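Local structure of hypothetical multiheme protein (Ignicoccus hospitalis KIN4/I, 4QO5) at residues S253-I258 against A409-E414; N257-H262 against A281-T286; R230-C235 against P245-W250. The protein is of unknown function but, as a membrane-associated octaheme cytochrome c, probably carries electrons through its chain of hemes. One frame throughout, in Å; residues are numbered along the deposited sequence.

Contact 1. Residues S253-I258 against A409-E414; sequences SKHGNI and ACHNTE. With HEC (heme c), chain I.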
loop_
_atom_site.group_PDB
_atom_site.type_symbol
_atom_site.label_atom_id
_atom_site.label_comp_id
_atom_site.label_asym_id
_atom_site.label_seq_id
_atom_site.Cartn_x
_atom_site.Cartn_y
_atom_site.Cartn_z
ATOM N N SER A 253 -1.480 7.078 9.791
ATOM C CA SER A 253 -1.581 7.878 11.006
ATOM C C SER A 253 -0.317 8.682 11.254
ATOM O O SER A 253 0.755 8.317 10.791
ATOM C CB SER A 253 -1.821 6.974 12.230
ATOM O OG SER A 253 -0.625 6.319 12.657
ATOM N N LYS A 254 -0.441 9.785 11.986
ATOM C CA LYS A 254 0.739 10.579 12.301
ATOM C C LYS A 254 1.766 9.792 13.110
ATOM O O LYS A 254 2.970 9.998 12.940
ATOM C CB LYS A 254 0.350 11.894 13.004
ATOM C CG LYS A 254 -0.603 12.736 12.159
ATOM C CD LYS A 254 -0.935 14.094 12.802
ATOM C CE LYS A 254 0.139 15.132 12.529
ATOM N NZ LYS A 254 -0.297 16.502 12.986
ATOM N N HIS A 255 1.315 8.893 13.989
ATOM C CA HIS A 255 2.242 8.031 14.709
ATOM C C HIS A 255 3.143 7.306 13.710
ATOM O O HIS A 255 4.359 7.249 13.879
ATOM C CB HIS A 255 1.497 6.952 15.472
ATOM C CG HIS A 255 0.631 7.483 16.564
ATOM N ND1 HIS A 255 -0.600 6.944 16.859
ATOM C CD2 HIS A 255 0.811 8.511 17.421
ATOM C CE1 HIS A 255 -1.144 7.616 17.857
ATOM N NE2 HIS A 255 -0.301 8.556 18.221
ATOM N N GLY A 256 2.521 6.756 12.680
ATOM C CA GLY A 256 3.255 6.031 11.636
ATOM C C GLY A 256 4.192 6.902 10.808
ATOM O O GLY A 256 5.356 6.534 10.586
ATOM N N ASN A 257 3.701 8.068 10.362
ATOM C CA ASN A 257 4.514 8.981 9.565
ATOM C C ASN A 257 5.789 9.313 10.318
ATOM O O ASN A 257 6.879 9.272 9.760
ATOM C CB ASN A 257 3.786 10.311 9.304
ATOM C CG ASN A 257 2.422 10.139 8.658
ATOM O OD1 ASN A 257 2.108 9.105 8.066
ATOM N ND2 ASN A 257 1.616 11.182 8.741
ATOM N N ILE A 258 5.636 9.678 11.593
ATOM C CA ILE A 258 6.773 10.074 12.416
ATOM C C ILE A 258 7.735 8.896 12.657
ATOM O O ILE A 258 8.960 9.058 12.608
ATOM C CB ILE A 258 6.286 10.642 13.769
ATOM C CG1 ILE A 258 5.537 11.953 13.538
ATOM C CG2 ILE A 258 7.454 10.903 14.697
ATOM C CD1 ILE A 258 4.741 12.400 14.780
ATOM N N ALA A 409 1.703 9.049 28.247
ATOM C CA ALA A 409 3.140 9.281 28.172
ATOM C C ALA A 409 3.438 10.421 27.204
ATOM O O ALA A 409 4.472 11.086 27.326
ATOM C CB ALA A 409 3.874 8.015 27.740
ATOM N N CYS A 410 2.531 10.657 26.256
ATOM C CA CYS A 410 2.786 11.635 25.178
ATOM C C CYS A 410 1.663 12.633 24.876
ATOM O O CYS A 410 1.762 13.423 23.924
ATOM C CB CYS A 410 3.137 10.887 23.901
ATOM S SG CYS A 410 4.440 9.663 24.175
ATOM N N HIS A 411 0.610 12.601 25.688
ATOM C CA HIS A 411 -0.588 13.401 25.466
ATOM C C HIS A 411 -1.252 13.615 26.802
ATOM O O HIS A 411 -1.062 12.814 27.705
ATOM C CB HIS A 411 -1.599 12.613 24.644
ATOM C CG HIS A 411 -1.163 12.338 23.251
ATOM N ND1 HIS A 411 -0.929 13.347 22.333
ATOM C CD2 HIS A 411 -0.958 11.177 22.590
ATOM C CE1 HIS A 411 -0.573 12.818 21.182
ATOM N NE2 HIS A 411 -0.587 11.498 21.315
ATOM N N ASN A 412 -2.081 14.647 26.912
ATOM C CA ASN A 412 -2.924 14.774 28.096
ATOM C C ASN A 412 -4.066 13.749 28.080
ATOM O O ASN A 412 -4.422 13.199 27.028
ATOM C CB ASN A 412 -3.454 16.206 28.275
ATOM C CG ASN A 412 -4.602 16.542 27.329
ATOM O OD1 ASN A 412 -5.762 16.223 27.597
ATOM N ND2 ASN A 412 -4.289 17.230 26.237
ATOM N N THR A 413 -4.616 13.477 29.257
ATOM C CA THR A 413 -5.605 12.423 29.419
ATOM C C THR A 413 -6.920 12.698 28.694
ATOM O O THR A 413 -7.542 11.778 28.160
ATOM C CB THR A 413 -5.889 12.169 30.922
ATOM O OG1 THR A 413 -4.705 11.636 31.524
ATOM C CG2 THR A 413 -7.032 11.175 31.105
ATOM N N GLU A 414 -7.355 13.957 28.688
ATOM C CA GLU A 414 -8.625 14.305 28.052
ATOM C C GLU A 414 -8.563 14.124 26.528
ATOM O O GLU A 414 -9.540 13.717 25.886
ATOM C CB GLU A 414 -9.024 15.741 28.427
ATOM C CG GLU A 414 -10.193 16.282 27.640
ATOM C CD GLU A 414 -11.484 15.490 27.829
ATOM O OE1 GLU A 414 -11.609 14.747 28.828
ATOM O OE2 GLU A 414 -12.380 15.614 26.966
HETATM FE FE HEC I . -0.465 10.026 19.764
HETATM C CHA HEC I . -0.606 12.325 17.245
HETATM C CHB HEC I . -3.916 9.987 19.925
HETATM C CHC HEC I . -0.377 7.420 21.951
HETATM C CHD HEC I . 2.835 10.567 20.188
HETATM N NA HEC I . -1.949 10.948 18.766
HETATM C C1A HEC I . -1.803 11.869 17.730
HETATM C C2A HEC I . -3.118 12.251 17.248
HETATM C C3A HEC I . -4.011 11.610 18.010
HETATM C C4A HEC I . -3.311 10.786 18.962
HETATM C CMA HEC I . -5.542 11.692 17.878
HETATM C CAA HEC I . -3.448 13.256 16.099
HETATM C CBA HEC I . -3.596 12.487 14.774
HETATM C CGA HEC I . -4.282 13.299 13.696
HETATM O O1A HEC I . -4.816 14.393 14.003
HETATM O O2A HEC I . -4.308 12.845 12.520
HETATM N NB HEC I . -1.870 8.941 20.788
HETATM C C1B HEC I . -3.239 9.007 20.592
HETATM C C2B HEC I . -3.860 7.871 21.213
HETATM C C3B HEC I . -2.874 7.129 21.751
HETATM C C4B HEC I . -1.622 7.815 21.519
HETATM C CMB HEC I . -5.397 7.677 21.124
HETATM C CAB HEC I . -2.884 5.734 22.447
HETATM C CBB HEC I . -4.125 4.830 22.200
HETATM N NC HEC I . 0.912 9.205 20.854
HETATM C C1C HEC I . 0.787 8.089 21.665
HETATM C C2C HEC I . 2.053 7.818 22.306
HETATM C C3C HEC I . 2.942 8.556 21.624
HETATM C C4C HEC I . 2.232 9.533 20.846
HETATM C CMC HEC I . 2.255 6.479 23.070
HETATM C CAC HEC I . 4.481 8.701 21.645
HETATM C CBC HEC I . 5.288 7.421 21.926
HETATM N ND HEC I . 0.888 11.249 18.876
HETATM C C1D HEC I . 2.230 11.338 19.246
HETATM C C2D HEC I . 2.890 12.354 18.471
HETATM C C3D HEC I . 1.811 12.882 17.562
HETATM C C4D HEC I . 0.612 12.155 17.867
HETATM C CMD HEC I . 4.368 12.787 18.559
HETATM C CAD HEC I . 1.964 13.988 16.503
HETATM C CBD HEC I . 1.340 15.255 17.089
HETATM C CGD HEC I . 0.809 16.125 15.966
HETATM O O1D HEC I . -0.317 15.845 15.473
HETATM O O2D HEC I . 1.483 17.112 15.570
#

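Contact 2. Residues N257-H262 against A281-T286; sequences NIWFMH and APTCAT. With HEC (heme c), chain I.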
loop_
_atom_site.group_PDB
_atom_site.type_symbol
_atom_site.label_atom_id
_atom_site.label_comp_id
_atom_site.label_asym_id
_atom_site.label_seq_id
_atom_site.Cartn_x
_atom_site.Cartn_y
_atom_site.Cartn_z
ATOM N N ASN A 257 3.701 8.068 10.362
ATOM C CA ASN A 257 4.514 8.981 9.565
ATOM C C ASN A 257 5.789 9.313 10.318
ATOM O O ASN A 257 6.879 9.272 9.760
ATOM C CB ASN A 257 3.786 10.311 9.304
ATOM C CG ASN A 257 2.422 10.139 8.658
ATOM O OD1 ASN A 257 2.108 9.105 8.066
ATOM N ND2 ASN A 257 1.616 11.182 8.741
ATOM N N ILE A 258 5.636 9.678 11.593
ATOM C CA ILE A 258 6.773 10.074 12.416
ATOM C C ILE A 258 7.735 8.896 12.657
ATOM O O ILE A 258 8.960 9.058 12.608
ATOM C CB ILE A 258 6.286 10.642 13.769
ATOM C CG1 ILE A 258 5.537 11.953 13.538
ATOM C CG2 ILE A 258 7.454 10.903 14.697
ATOM C CD1 ILE A 258 4.741 12.400 14.780
ATOM N N TRP A 259 7.179 7.721 12.919
ATOM C CA TRP A 259 8.011 6.556 13.184
ATOM C C TRP A 259 8.893 6.252 11.967
ATOM O O TRP A 259 10.101 6.051 12.109
ATOM C CB TRP A 259 7.166 5.339 13.547
ATOM C CG TRP A 259 8.019 4.174 13.980
ATOM C CD1 TRP A 259 8.410 3.880 15.258
ATOM C CD2 TRP A 259 8.597 3.156 13.138
ATOM N NE1 TRP A 259 9.194 2.757 15.261
ATOM C CE2 TRP A 259 9.317 2.284 13.981
ATOM C CE3 TRP A 259 8.565 2.900 11.762
ATOM C CZ2 TRP A 259 10.006 1.162 13.494
ATOM C CZ3 TRP A 259 9.258 1.769 11.270
ATOM C CH2 TRP A 259 9.974 0.933 12.140
ATOM N N PHE A 260 8.299 6.266 10.776
ATOM C CA PHE A 260 9.081 5.995 9.553
ATOM C C PHE A 260 10.312 6.898 9.435
ATOM O O PHE A 260 11.394 6.426 9.056
ATOM C CB PHE A 260 8.211 6.087 8.290
ATOM C CG PHE A 260 7.267 4.930 8.122
ATOM C CD1 PHE A 260 7.726 3.621 8.196
ATOM C CD2 PHE A 260 5.930 5.145 7.874
ATOM C CE1 PHE A 260 6.856 2.546 8.033
ATOM C CE2 PHE A 260 5.058 4.084 7.719
ATOM C CZ PHE A 260 5.519 2.780 7.797
ATOM N N MET A 261 10.160 8.186 9.764
ATOM C CA MET A 261 11.271 9.120 9.626
ATOM C C MET A 261 12.213 9.226 10.825
ATOM O O MET A 261 13.380 9.594 10.655
ATOM C CB MET A 261 10.770 10.525 9.259
ATOM C CG MET A 261 10.162 10.620 7.883
ATOM S SD MET A 261 11.240 9.973 6.570
ATOM C CE MET A 261 12.710 10.955 6.787
ATOM N N HIS A 262 11.724 8.938 12.032
ATOM C CA HIS A 262 12.535 9.126 13.243
ATOM C C HIS A 262 13.064 7.845 13.906
ATOM O O HIS A 262 13.936 7.924 14.767
ATOM C CB HIS A 262 11.763 9.948 14.295
ATOM C CG HIS A 262 11.775 11.418 14.032
ATOM N ND1 HIS A 262 11.168 12.333 14.865
ATOM C CD2 HIS A 262 12.328 12.139 13.019
ATOM C CE1 HIS A 262 11.347 13.551 14.385
ATOM N NE2 HIS A 262 12.044 13.460 13.262
ATOM N N ALA A 281 7.325 7.991 18.985
ATOM C CA ALA A 281 6.113 7.607 18.251
ATOM C C ALA A 281 5.883 6.124 18.498
ATOM O O ALA A 281 6.822 5.343 18.432
ATOM C CB ALA A 281 6.267 7.876 16.724
ATOM N N PRO A 282 4.626 5.734 18.758
ATOM C CA PRO A 282 4.281 4.352 19.131
ATOM C C PRO A 282 4.089 3.426 17.926
ATOM O O PRO A 282 3.555 3.850 16.894
ATOM C CB PRO A 282 2.948 4.530 19.848
ATOM C CG PRO A 282 2.320 5.718 19.132
ATOM C CD PRO A 282 3.456 6.631 18.788
ATOM N N THR A 283 4.539 2.181 18.056
ATOM C CA THR A 283 4.216 1.135 17.099
ATOM C C THR A 283 3.163 0.202 17.680
ATOM O O THR A 283 2.709 0.390 18.815
ATOM C CB THR A 283 5.440 0.260 16.776
ATOM O OG1 THR A 283 5.880 -0.419 17.967
ATOM C CG2 THR A 283 6.573 1.101 16.208
ATOM N N CYS A 284 2.804 -0.823 16.911
ATOM C CA CYS A 284 1.822 -1.809 17.367
ATOM C C CYS A 284 2.170 -2.334 18.748
ATOM O O CYS A 284 1.325 -2.351 19.639
ATOM C CB CYS A 284 1.773 -2.998 16.424
ATOM S SG CYS A 284 2.138 -2.616 14.716
ATOM N N ALA A 285 3.414 -2.762 18.929
ATOM C CA ALA A 285 3.823 -3.344 20.218
ATOM C C ALA A 285 3.673 -2.343 21.365
ATOM O O ALA A 285 3.273 -2.716 22.466
ATOM C CB ALA A 285 5.245 -3.847 20.155
ATOM N N THR A 286 3.992 -1.075 21.107
ATOM C CA THR A 286 3.909 -0.039 22.147
ATOM C C THR A 286 2.556 -0.044 22.827
ATOM O O THR A 286 2.458 -0.037 24.059
ATOM C CB THR A 286 4.139 1.393 21.574
ATOM O OG1 THR A 286 5.377 1.445 20.843
ATOM C CG2 THR A 286 4.160 2.406 22.713
HETATM FE FE HEC I . -0.465 10.026 19.764
HETATM C CHA HEC I . -0.606 12.325 17.245
HETATM C CHB HEC I . -3.916 9.987 19.925
HETATM C CHC HEC I . -0.377 7.420 21.951
HETATM C CHD HEC I . 2.835 10.567 20.188
HETATM N NA HEC I . -1.949 10.948 18.766
HETATM C C1A HEC I . -1.803 11.869 17.730
HETATM C C2A HEC I . -3.118 12.251 17.248
HETATM C C3A HEC I . -4.011 11.610 18.010
HETATM C C4A HEC I . -3.311 10.786 18.962
HETATM C CMA HEC I . -5.542 11.692 17.878
HETATM C CAA HEC I . -3.448 13.256 16.099
HETATM C CBA HEC I . -3.596 12.487 14.774
HETATM C CGA HEC I . -4.282 13.299 13.696
HETATM O O1A HEC I . -4.816 14.393 14.003
HETATM O O2A HEC I . -4.308 12.845 12.520
HETATM N NB HEC I . -1.870 8.941 20.788
HETATM C C1B HEC I . -3.239 9.007 20.592
HETATM C C2B HEC I . -3.860 7.871 21.213
HETATM C C3B HEC I . -2.874 7.129 21.751
HETATM C C4B HEC I . -1.622 7.815 21.519
HETATM C CMB HEC I . -5.397 7.677 21.124
HETATM C CAB HEC I . -2.884 5.734 22.447
HETATM C CBB HEC I . -4.125 4.830 22.200
HETATM N NC HEC I . 0.912 9.205 20.854
HETATM C C1C HEC I . 0.787 8.089 21.665
HETATM C C2C HEC I . 2.053 7.818 22.306
HETATM C C3C HEC I . 2.942 8.556 21.624
HETATM C C4C HEC I . 2.232 9.533 20.846
HETATM C CMC HEC I . 2.255 6.479 23.070
HETATM C CAC HEC I . 4.481 8.701 21.645
HETATM C CBC HEC I . 5.288 7.421 21.926
HETATM N ND HEC I . 0.888 11.249 18.876
HETATM C C1D HEC I . 2.230 11.338 19.246
HETATM C C2D HEC I . 2.890 12.354 18.471
HETATM C C3D HEC I . 1.811 12.882 17.562
HETATM C C4D HEC I . 0.612 12.155 17.867
HETATM C CMD HEC I . 4.368 12.787 18.559
HETATM C CAD HEC I . 1.964 13.988 16.503
HETATM C CBD HEC I . 1.340 15.255 17.089
HETATM C CGD HEC I . 0.809 16.125 15.966
HETATM O O1D HEC I . -0.317 15.845 15.473
HETATM O O2D HEC I . 1.483 17.112 15.570
#

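Contact 3. Residues R230-C235 against P245-W250; sequences RSPYTC and PAFNVW. With HEC (heme c), chain H.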
loop_
_atom_site.group_PDB
_atom_site.type_symbol
_atom_site.label_atom_id
_atom_site.label_comp_id
_atom_site.label_asym_id
_atom_site.label_seq_id
_atom_site.Cartn_x
_atom_site.Cartn_y
_atom_site.Cartn_z
ATOM N N ARG A 230 8.821 -5.289 17.505
ATOM C CA ARG A 230 8.285 -3.960 17.775
ATOM C C ARG A 230 8.122 -3.068 16.556
ATOM O O ARG A 230 7.800 -1.888 16.695
ATOM C CB ARG A 230 9.200 -3.264 18.755
ATOM C CG ARG A 230 9.152 -3.851 20.133
ATOM C CD ARG A 230 10.376 -3.472 20.927
ATOM N NE ARG A 230 10.169 -3.709 22.338
ATOM C CZ ARG A 230 11.065 -3.401 23.254
ATOM N NH1 ARG A 230 12.230 -2.961 22.841
ATOM N NH2 ARG A 230 10.834 -3.624 24.562
ATOM N N SER A 231 8.374 -3.617 15.376
ATOM C CA SER A 231 8.211 -2.856 14.137
ATOM C C SER A 231 6.764 -3.001 13.682
ATOM O O SER A 231 6.088 -3.947 14.061
ATOM C CB SER A 231 9.146 -3.408 13.037
ATOM O OG SER A 231 8.707 -4.683 12.582
ATOM N N PRO A 232 6.290 -2.093 12.835
ATOM C CA PRO A 232 4.944 -2.295 12.278
ATOM C C PRO A 232 4.923 -3.371 11.193
ATOM O O PRO A 232 3.887 -3.990 10.951
ATOM C CB PRO A 232 4.637 -0.932 11.645
ATOM C CG PRO A 232 6.012 -0.411 11.244
ATOM C CD PRO A 232 6.918 -0.842 12.363
ATOM N N TYR A 233 6.060 -3.578 10.542
ATOM C CA TYR A 233 6.135 -4.455 9.379
ATOM C C TYR A 233 5.764 -5.870 9.749
ATOM O O TYR A 233 5.068 -6.559 9.015
ATOM C CB TYR A 233 7.546 -4.456 8.823
ATOM C CG TYR A 233 7.963 -3.109 8.301
ATOM C CD1 TYR A 233 7.370 -2.583 7.171
ATOM C CD2 TYR A 233 8.954 -2.371 8.943
ATOM C CE1 TYR A 233 7.753 -1.348 6.678
ATOM C CE2 TYR A 233 9.347 -1.131 8.450
ATOM C CZ TYR A 233 8.744 -0.635 7.321
ATOM O OH TYR A 233 9.119 0.599 6.835
ATOM N N THR A 234 6.199 -6.280 10.927
ATOM C CA THR A 234 5.987 -7.654 11.323
ATOM C C THR A 234 4.497 -8.001 11.534
ATOM O O THR A 234 4.053 -9.075 11.153
ATOM C CB THR A 234 6.845 -8.022 12.536
ATOM O OG1 THR A 234 6.958 -9.437 12.573
ATOM C CG2 THR A 234 6.249 -7.502 13.863
ATOM N N CYS A 235 3.726 -7.080 12.111
ATOM C CA CYS A 235 2.293 -7.303 12.299
ATOM C C CYS A 235 1.560 -7.178 10.988
ATOM O O CYS A 235 0.480 -7.748 10.805
ATOM C CB CYS A 235 1.682 -6.305 13.304
ATOM S SG CYS A 235 2.695 -5.941 14.727
ATOM N N PRO A 245 -7.320 -3.947 8.756
ATOM C CA PRO A 245 -6.321 -3.020 8.204
ATOM C C PRO A 245 -5.531 -2.243 9.248
ATOM O O PRO A 245 -5.332 -1.038 9.066
ATOM C CB PRO A 245 -7.182 -2.028 7.423
ATOM C CG PRO A 245 -8.446 -1.916 8.268
ATOM C CD PRO A 245 -8.682 -3.381 8.699
ATOM N N ALA A 246 -5.113 -2.884 10.333
ATOM C CA ALA A 246 -4.378 -2.148 11.354
ATOM C C ALA A 246 -3.044 -1.581 10.827
ATOM O O ALA A 246 -2.703 -0.425 11.111
ATOM C CB ALA A 246 -4.209 -2.983 12.622
ATOM N N PHE A 247 -2.330 -2.342 9.996
ATOM C CA PHE A 247 -1.084 -1.835 9.435
ATOM C C PHE A 247 -1.310 -0.603 8.569
ATOM O O PHE A 247 -0.544 0.359 8.626
ATOM C CB PHE A 247 -0.342 -2.906 8.619
ATOM C CG PHE A 247 0.932 -2.413 8.014
ATOM C CD1 PHE A 247 2.071 -2.295 8.788
ATOM C CD2 PHE A 247 0.991 -2.058 6.671
ATOM C CE1 PHE A 247 3.254 -1.844 8.251
ATOM C CE2 PHE A 247 2.173 -1.596 6.120
ATOM C CZ PHE A 247 3.313 -1.493 6.913
ATOM N N ASN A 248 -2.365 -0.637 7.764
ATOM C CA ASN A 248 -2.608 0.416 6.783
ATOM C C ASN A 248 -3.054 1.683 7.475
ATOM O O ASN A 248 -2.635 2.780 7.125
ATOM C CB ASN A 248 -3.697 -0.023 5.829
ATOM C CG ASN A 248 -3.398 -1.367 5.179
ATOM O OD1 ASN A 248 -3.704 -2.422 5.740
ATOM N ND2 ASN A 248 -2.804 -1.331 3.994
ATOM N N VAL A 249 -3.904 1.503 8.478
ATOM C CA VAL A 249 -4.366 2.614 9.309
ATOM C C VAL A 249 -3.181 3.264 10.012
ATOM O O VAL A 249 -3.025 4.487 10.000
ATOM C CB VAL A 249 -5.371 2.116 10.358
ATOM C CG1 VAL A 249 -5.536 3.150 11.469
ATOM C CG2 VAL A 249 -6.730 1.830 9.697
ATOM N N TRP A 250 -2.348 2.450 10.646
ATOM C CA TRP A 250 -1.188 2.988 11.358
ATOM C C TRP A 250 -0.221 3.719 10.431
ATOM O O TRP A 250 0.302 4.765 10.782
ATOM C CB TRP A 250 -0.456 1.871 12.079
ATOM C CG TRP A 250 0.709 2.325 12.901
ATOM C CD1 TRP A 250 0.682 2.726 14.189
ATOM C CD2 TRP A 250 2.072 2.413 12.475
ATOM N NE1 TRP A 250 1.958 3.069 14.608
ATOM C CE2 TRP A 250 2.828 2.869 13.569
ATOM C CE3 TRP A 250 2.728 2.148 11.268
ATOM C CZ2 TRP A 250 4.212 3.072 13.493
ATOM C CZ3 TRP A 250 4.091 2.352 11.193
ATOM C CH2 TRP A 250 4.820 2.802 12.288
HETATM FE FE HEC H . -4.054 -1.156 17.600
HETATM C CHA HEC H . -7.345 -1.955 18.246
HETATM C CHB HEC H . -3.580 -4.162 16.038
HETATM C CHC HEC H . -1.128 -0.013 16.354
HETATM C CHD HEC H . -4.140 1.336 19.839
HETATM N NA HEC H . -5.225 -2.743 17.238
HETATM C C1A HEC H . -6.584 -2.847 17.505
HETATM C C2A HEC H . -7.077 -4.046 16.874
HETATM C C3A HEC H . -6.053 -4.647 16.242
HETATM C C4A HEC H . -4.859 -3.854 16.470
HETATM C CMA HEC H . -6.074 -5.964 15.428
HETATM C CAA HEC H . -8.555 -4.494 16.917
HETATM C CBA HEC H . -8.693 -5.687 17.871
HETATM C CGA HEC H . -10.177 -5.886 18.038
HETATM O O1A HEC H . -10.800 -6.544 17.166
HETATM O O2A HEC H . -10.739 -5.340 19.024
HETATM N NB HEC H . -2.619 -1.976 16.489
HETATM C C1B HEC H . -2.671 -3.184 15.828
HETATM C C2B HEC H . -1.697 -3.183 14.795
HETATM C C3B HEC H . -1.086 -1.994 14.886
HETATM C C4B HEC H . -1.619 -1.237 15.962
HETATM C CMB HEC H . -1.511 -4.406 13.849
HETATM C CAB HEC H . -0.014 -1.266 14.098
HETATM C CBB HEC H . -0.063 -1.564 12.596
HETATM N NC HEC H . -2.809 0.254 18.061
HETATM C C1C HEC H . -1.685 0.688 17.386
HETATM C C2C HEC H . -1.089 1.796 18.103
HETATM C C3C HEC H . -2.113 2.283 18.832
HETATM C C4C HEC H . -3.094 1.256 18.959
HETATM C CMC HEC H . -0.009 2.635 17.386
HETATM C CAC HEC H . -2.277 3.502 19.768
HETATM C CBC HEC H . -1.471 4.768 19.445
HETATM N ND HEC H . -5.514 -0.433 18.853
HETATM C C1D HEC H . -5.321 0.663 19.678
HETATM C C2D HEC H . -6.539 0.960 20.368
HETATM C C3D HEC H . -7.546 -0.046 19.851
HETATM C C4D HEC H . -6.819 -0.889 18.921
HETATM C CMD HEC H . -6.771 2.106 21.378
HETATM C CAD HEC H . -9.006 -0.223 20.281
HETATM C CBD HEC H . -8.903 -1.128 21.527
HETATM C CGD HEC H . -10.169 -1.927 21.683
HETATM O O1D HEC H . -10.857 -2.147 20.659
HETATM O O2D HEC H . -10.503 -2.346 22.825
#

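Contact 1. Residues S253-I258 against A409-E414
His255 NE2 and His411 NE2 grip the iron of one heme c from its opposite faces, each nitrogen 2.1 Å from the metal. This is the bis-histidine coordination of multiheme cytochromes c: His411 closes the CxxCH motif, and His255 comes from the start of helix 254-262. The two NE2 atoms lie almost in line through the iron, 4.3 Å apart, and the imidazole planes are turned by roughly 55° to each other. The protein segments hardly meet directly; the porphyrin fills the gap between them. On the His411 side Cys410 SG is linked to the heme vinyl carbon CAC by the thioether bond, which is stretched in the model. The far nitrogen of the same imidazole, ND1, is held by a propionate of another heme c, and Asn412 N binds that propionate too; this fixes the rotation of the ring and would probably make its NE2 a stronger donor to iron. On the other side Lys254 reaches over the heme rim, its chain bent at chi3 (83°), so that NZ bonds propionate O1D at 2.6 Å while also binding Thr216 O of the second subunit. Ile258 CD1 packs on CAD, the first carbon of that same propionate arm. The helix that presents His255 is capped at its beginning, where Gly256 N donates to Ser253 OG at 3.2 Å with an N-H...O angle of 161°.

Contact 2. Residues N257-H262 against A281-T286
Trp259 and Thr283 meet through a CH-pi contact: the methyl CG2 of Thr283 sits over one face of the indole, 3.6 Å from the centroid of the five-membered ring and 27° off its normal. The methyl leans toward the nitrogen side, with CG2 3.2 Å from Trp259 NE1. Two torsions arrange this: CG of Trp259 stands anti to its own backbone N (chi1 -173°), which swings the indole out from helix 254-262, and chi1 of 63° in Thr283 turns CG2 to the ring and OG1 to the backbone O of Arg230, its hydrogen-bond partner. Aliphatic packing continues the seam, as Ala281 CB lies 3.8 Å from Ile258 CG2 and also against Trp259 CB. Pro282 faces the other way and lays its ring on the porphyrin, CD 3.5 Å from heme C3C. The polar part is internal to 281-286: Thr283 N donates to Thr286 OG1 at 3.0 Å, with Thr283 at the N-cap position of the short helix 284-288. That helix opens the CxxCH motif with Cys284, linked to a different heme c, and carries the axial ligand His288. No hydrogen bond crosses between the segments, and the buried Trp259 NE1 has no polar partner in the model, so shape and dispersion hold helix 254-262 against the heme-binding turn.

Contact 3. Residues R230-C235 against P245-W250
Pro232 is the bump of this contact and fills the hollow between Phe247 and Trp250, which stand one turn apart on helix 246-252. Its CB lies over one face of the indole, 3.8 Å from the centroid of the six-membered ring and 29° off the normal, a CH-pi contact. The pyrrolidine runs across the outer rim of that ring, with CG 3.4 Å from Trp250 CZ3. On the other flank of the hollow, Pro232 CB is 3.8 Å from Phe247 CE1, and the carbonyl O of Pro232 comes within 3.3 Å of Phe247 CD1. Both aromatic groups have CG anti to the backbone N (chi1 179° for Phe247, -177° for Trp250), so they leave the helix in the same sense and frame the proline. Tyr233 closes the end of the groove, CD1 4.2 Å from Phe247 CZ. A heme c packs from the helix side: its carbon CBB lies 3.3 Å from Phe247 CA, and its methyl CMC sits at the indole edge, 3.3 Å from Trp250 CD1. The wedge thus joins the short helix around 232-235, which bears Cys235 of a CxxCH motif, to helix 246-252. Trp259 and Phe260 of helix 254-262 cover Pro232 and Tyr233, Tyr482 of helix 464-485 touches Ala246, and the Tyr233 ring stacks on Phe260 of the third subunit.

In the fold
Contacts 1 and 2 are buried and share helix 254-262 and one heme c, whose iron His255 ligates while Pro282 lies on its porphyrin. Contact 3 is partly buried, nearer the centre of the chain, and belongs to the preceding helix 246-252 and to the heme c that Cys284 of contact 2 binds covalently. Chemistry changes accordingly: metal coordination and propionate bonds in contact 1, apolar and CH-pi packing in the other two. Contacts 2 and 3 are tied by a probable hydrogen bond, Pro282 O to Trp250 NE1 at 2.9 Å, and contact 3 meets contact 1 where Trp250 packs on Gly256.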